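PDB 2INB: hypothetical protein from Nostoc punctiforme, which belongs to the XisH family and probably acts with XisF and XisI in the site-specific recombination of nitrogen-fixation genes. Local coordinates for residues L98-T103 / T107-D112. Residues are numbered along the deposited sequence; the frame is centred on the assembly and turned at random.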
ATOM      1  N   LEU A  98     -10.239  -8.042  -0.491  1.00 15.10           N
ATOM      2  CA  LEU A  98      -9.074  -8.513   0.237  1.00 15.81           C
ATOM      3  C   LEU A  98      -9.465  -9.691   1.097  1.00 12.96           C
ATOM      4  O   LEU A  98     -10.335  -9.571   1.961  1.00 13.70           O
ATOM      5  CB  LEU A  98      -8.547  -7.408   1.157  1.00 15.25           C
ATOM      6  CG  LEU A  98      -7.376  -7.742   2.096  1.00 16.89           C
ATOM      7  CD1 LEU A  98      -6.141  -8.278   1.345  1.00 18.54           C
ATOM      8  CD2 LEU A  98      -7.039  -6.588   3.054  1.00 16.48           C
ATOM      9  N   ALA A  99      -8.882 -10.845   0.805  1.00 13.36           N
ATOM     10  CA  ALA A  99      -9.179 -12.051   1.587  1.00 13.19           C
ATOM     11  C   ALA A  99      -8.199 -12.220   2.756  1.00 14.24           C
ATOM     12  O   ALA A  99      -7.002 -12.196   2.531  1.00 16.09           O
ATOM     13  CB  ALA A  99      -9.147 -13.281   0.699  1.00 15.10           C
ATOM     14  N   VAL A 100      -8.721 -12.360   3.975  1.00 15.73           N
ATOM     15  CA  VAL A 100      -7.857 -12.589   5.099  1.00 16.72           C
ATOM     16  C   VAL A 100      -8.421 -13.682   6.012  1.00 16.52           C
ATOM     17  O   VAL A 100      -9.659 -13.849   6.105  1.00 15.38           O
ATOM     18  CB  VAL A 100      -7.514 -11.358   5.926  1.00 20.96           C
ATOM     19  CG1 VAL A 100      -7.132 -10.135   5.012  1.00 21.22           C
ATOM     20  CG2 VAL A 100      -8.638 -10.975   6.861  1.00 20.54           C
ATOM     21  N   PRO A 101      -7.525 -14.429   6.678  1.00 16.21           N
ATOM     22  CA  PRO A 101      -7.980 -15.482   7.594  1.00 13.33           C
ATOM     23  C   PRO A 101      -8.780 -14.955   8.774  1.00 16.14           C
ATOM     24  O   PRO A 101      -8.542 -13.828   9.255  1.00 15.46           O
ATOM     25  CB  PRO A 101      -6.670 -16.117   8.064  1.00 16.51           C
ATOM     26  CG  PRO A 101      -5.662 -15.781   7.059  1.00 19.93           C
ATOM     27  CD  PRO A 101      -6.055 -14.403   6.636  1.00 17.21           C
ATOM     28  N   LEU A 102      -9.709 -15.774   9.253  1.00 16.24           N
ATOM     29  CA  LEU A 102     -10.532 -15.450  10.398  1.00 16.98           C
ATOM     30  C   LEU A 102      -9.673 -15.087  11.614  1.00 15.64           C
ATOM     31  O   LEU A 102      -9.994 -14.131  12.326  1.00 17.18           O
ATOM     32  CB  LEU A 102     -11.479 -16.623  10.759  1.00 18.19           C
ATOM     33  CG  LEU A 102     -12.460 -16.339  11.896  1.00 14.85           C
ATOM     34  CD1 LEU A 102     -13.332 -15.113  11.770  1.00 18.28           C
ATOM     35  CD2 LEU A 102     -13.337 -17.613  12.078  1.00 19.09           C
ATOM     36  N   THR A 103      -8.587 -15.826  11.861  1.00 15.14           N
ATOM     37  CA  THR A 103      -7.698 -15.551  13.034  1.00 17.37           C
ATOM     38  C   THR A 103      -7.164 -14.118  12.959  1.00 17.31           C
ATOM     39  O   THR A 103      -7.146 -13.388  13.951  1.00 18.51           O
ATOM     40  CB  THR A 103      -6.542 -16.554  13.132  1.00 20.07           C
ATOM     41  OG1 THR A 103      -5.835 -16.627  11.894  1.00 20.21           O
ATOM     42  CG2 THR A 103      -7.081 -17.963  13.471  1.00 21.03           C
ATOM     43  N   THR A 107      -8.162 -10.636  15.349  1.00 17.80           N
ATOM     44  CA  THR A 107      -7.077 -10.074  16.175  1.00 18.43           C
ATOM     45  C   THR A 107      -6.620  -8.750  15.594  1.00 17.31           C
ATOM     46  O   THR A 107      -7.113  -7.688  15.993  1.00 15.44           O
ATOM     47  CB  THR A 107      -5.889 -11.067  16.283  1.00 18.03           C
ATOM     48  OG1 THR A 107      -5.458 -11.477  14.982  1.00 18.50           O
ATOM     49  CG2 THR A 107      -6.310 -12.328  17.096  1.00 20.27           C
ATOM     50  N   PHE A 108      -5.746  -8.802  14.577  1.00 17.34           N
ATOM     51  CA  PHE A 108      -5.215  -7.567  13.957  1.00 16.01           C
ATOM     52  C   PHE A 108      -6.295  -6.590  13.491  1.00 15.19           C
ATOM     53  O   PHE A 108      -6.234  -5.397  13.796  1.00 16.51           O
ATOM     54  CB  PHE A 108      -4.295  -7.922  12.786  1.00 16.23           C
ATOM     55  CG  PHE A 108      -3.704  -6.737  12.074  1.00 14.70           C
ATOM     56  CD1 PHE A 108      -2.695  -5.993  12.693  1.00 15.99           C
ATOM     57  CD2 PHE A 108      -4.081  -6.394  10.796  1.00 17.19           C
ATOM     58  CE1 PHE A 108      -2.117  -4.937  12.058  1.00 16.84           C
ATOM     59  CE2 PHE A 108      -3.507  -5.312  10.174  1.00 17.43           C
ATOM     60  CZ  PHE A 108      -2.513  -4.585  10.836  1.00 15.11           C
ATOM     61  N   PHE A 109      -7.302  -7.098  12.764  1.00 15.83           N
ATOM     62  CA  PHE A 109      -8.344  -6.227  12.218  1.00 16.41           C
ATOM     63  C   PHE A 109      -9.361  -5.761  13.256  1.00 17.09           C
ATOM     64  O   PHE A 109     -10.218  -4.950  12.924  1.00 20.80           O
ATOM     65  CB  PHE A 109      -9.018  -6.827  10.947  1.00 18.30           C
ATOM     66  CG  PHE A 109      -8.126  -6.795   9.750  1.00 16.08           C
ATOM     67  CD1 PHE A 109      -7.851  -5.584   9.139  1.00 18.02           C
ATOM     68  CD2 PHE A 109      -7.430  -7.916   9.344  1.00 17.08           C
ATOM     69  CE1 PHE A 109      -6.978  -5.516   8.073  1.00 20.51           C
ATOM     70  CE2 PHE A 109      -6.516  -7.848   8.247  1.00 16.60           C
ATOM     71  CZ  PHE A 109      -6.304  -6.624   7.652  1.00 18.25           C
ATOM     72  N   GLN A 110      -9.256  -6.211  14.500  1.00 17.43           N
ATOM     73  CA  GLN A 110     -10.039  -5.606  15.576  1.00 20.48           C
ATOM     74  C   GLN A 110      -9.305  -4.490  16.322  1.00 19.69           C
ATOM     75  O   GLN A 110      -9.890  -3.816  17.189  1.00 18.90           O
ATOM     76  CB  GLN A 110     -10.517  -6.678  16.569  1.00 22.15           C
ATOM     77  CG  GLN A 110     -11.426  -7.735  15.904  1.00 21.74           C
ATOM     78  CD  GLN A 110     -12.515  -7.103  15.042  1.00 28.83           C
ATOM     79  OE1 GLN A 110     -13.231  -6.192  15.498  1.00 31.18           O
ATOM     80  NE2 GLN A 110     -12.621  -7.532  13.784  1.00 28.96           N
ATOM     81  N   LEU A 111      -8.027  -4.295  16.019  1.00 17.65           N
ATOM     82  CA  LEU A 111      -7.287  -3.142  16.530  1.00 17.13           C
ATOM     83  C   LEU A 111      -7.821  -1.862  15.872  1.00 14.61           C
ATOM     84  O   LEU A 111      -8.254  -1.871  14.727  1.00 14.48           O
ATOM     85  CB  LEU A 111      -5.777  -3.280  16.293  1.00 16.44           C
ATOM     86  CG  LEU A 111      -5.135  -4.501  17.004  1.00 17.79           C
ATOM     87  CD1 LEU A 111      -3.678  -4.623  16.579  1.00 17.60           C
ATOM     88  CD2 LEU A 111      -5.234  -4.403  18.541  1.00 20.60           C
ATOM     89  N   ASP A 112      -7.793  -0.766  16.609  1.00 14.09           N
ATOM     90  CA  ASP A 112      -8.414   0.461  16.143  1.00 14.73           C
ATOM     91  C   ASP A 112      -7.762   0.953  14.819  1.00 14.46           C
ATOM     92  O   ASP A 112      -8.458   1.393  13.902  1.00 14.99           O
ATOM     93  CB  ASP A 112      -8.330   1.556  17.193  1.00 15.77           C
ATOM     94  CG  ASP A 112      -9.307   1.400  18.354  1.00 22.75           C
ATOM     95  OD1 ASP A 112     -10.202   0.552  18.299  1.00 22.85           O
ATOM     96  OD2 ASP A 112      -9.148   2.217  19.301  1.00 26.69           O
TER
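Thr103, in the first turn of helix 102-106, and Thr107, which directly follows that helix, share the polar half of this contact. The carbonyl oxygen of Thr103 accepts two bonds from Thr107. The shorter is from the hydroxyl, with OG1 of Thr107 2.8 Å from O of Thr103; it comes in to one side of the carbonyl, tilted 25° from its plane. The second, from N of Thr107 to O of Thr103 at 3.2 Å, is weak, its N-H pointing well off the acceptor at 120°. With chi1 at 53°, OG1 of Thr107 lies between its own backbone N and carbonyl carbon, which turns the hydroxyl back onto the end of the helix; it also makes a weak bond to O of Thr104. CG2 of Thr107 rests 3.4 Å from the same O of Thr103.

The apolar half is buried and runs between Val100 and Phe109, whose side chains approach from opposite directions. Both methyls of Val100 meet one corner of the ring: CG1 lies 4.0 Å from CE2 of Phe109, and CG2 lies equally near that carbon and close to CD2. CG1 comes in obliquely. CD2 of Phe108 lies 3.7 Å above the plane of the Phe109 ring, over its centre, while CE2 of Phe109 sits at the edge of the Phe108 ring, in its plane.

Between Thr107 and Leu111 the chain makes a short 3-10 turn, closed by N of Gln110 on O of Thr107, 3.0 Å apart. The linker after strand 94-101 returns here beside the strand's end. This strand lies between the parallel strands 54-60 and 125-129, consistent with the PDDEXK clan to which the family belongs. Phe109 also packs edge-to-face with Phe63 and touches Pro114 and Ile118 of helix 112-120, while Phe108 reaches helix 69-88.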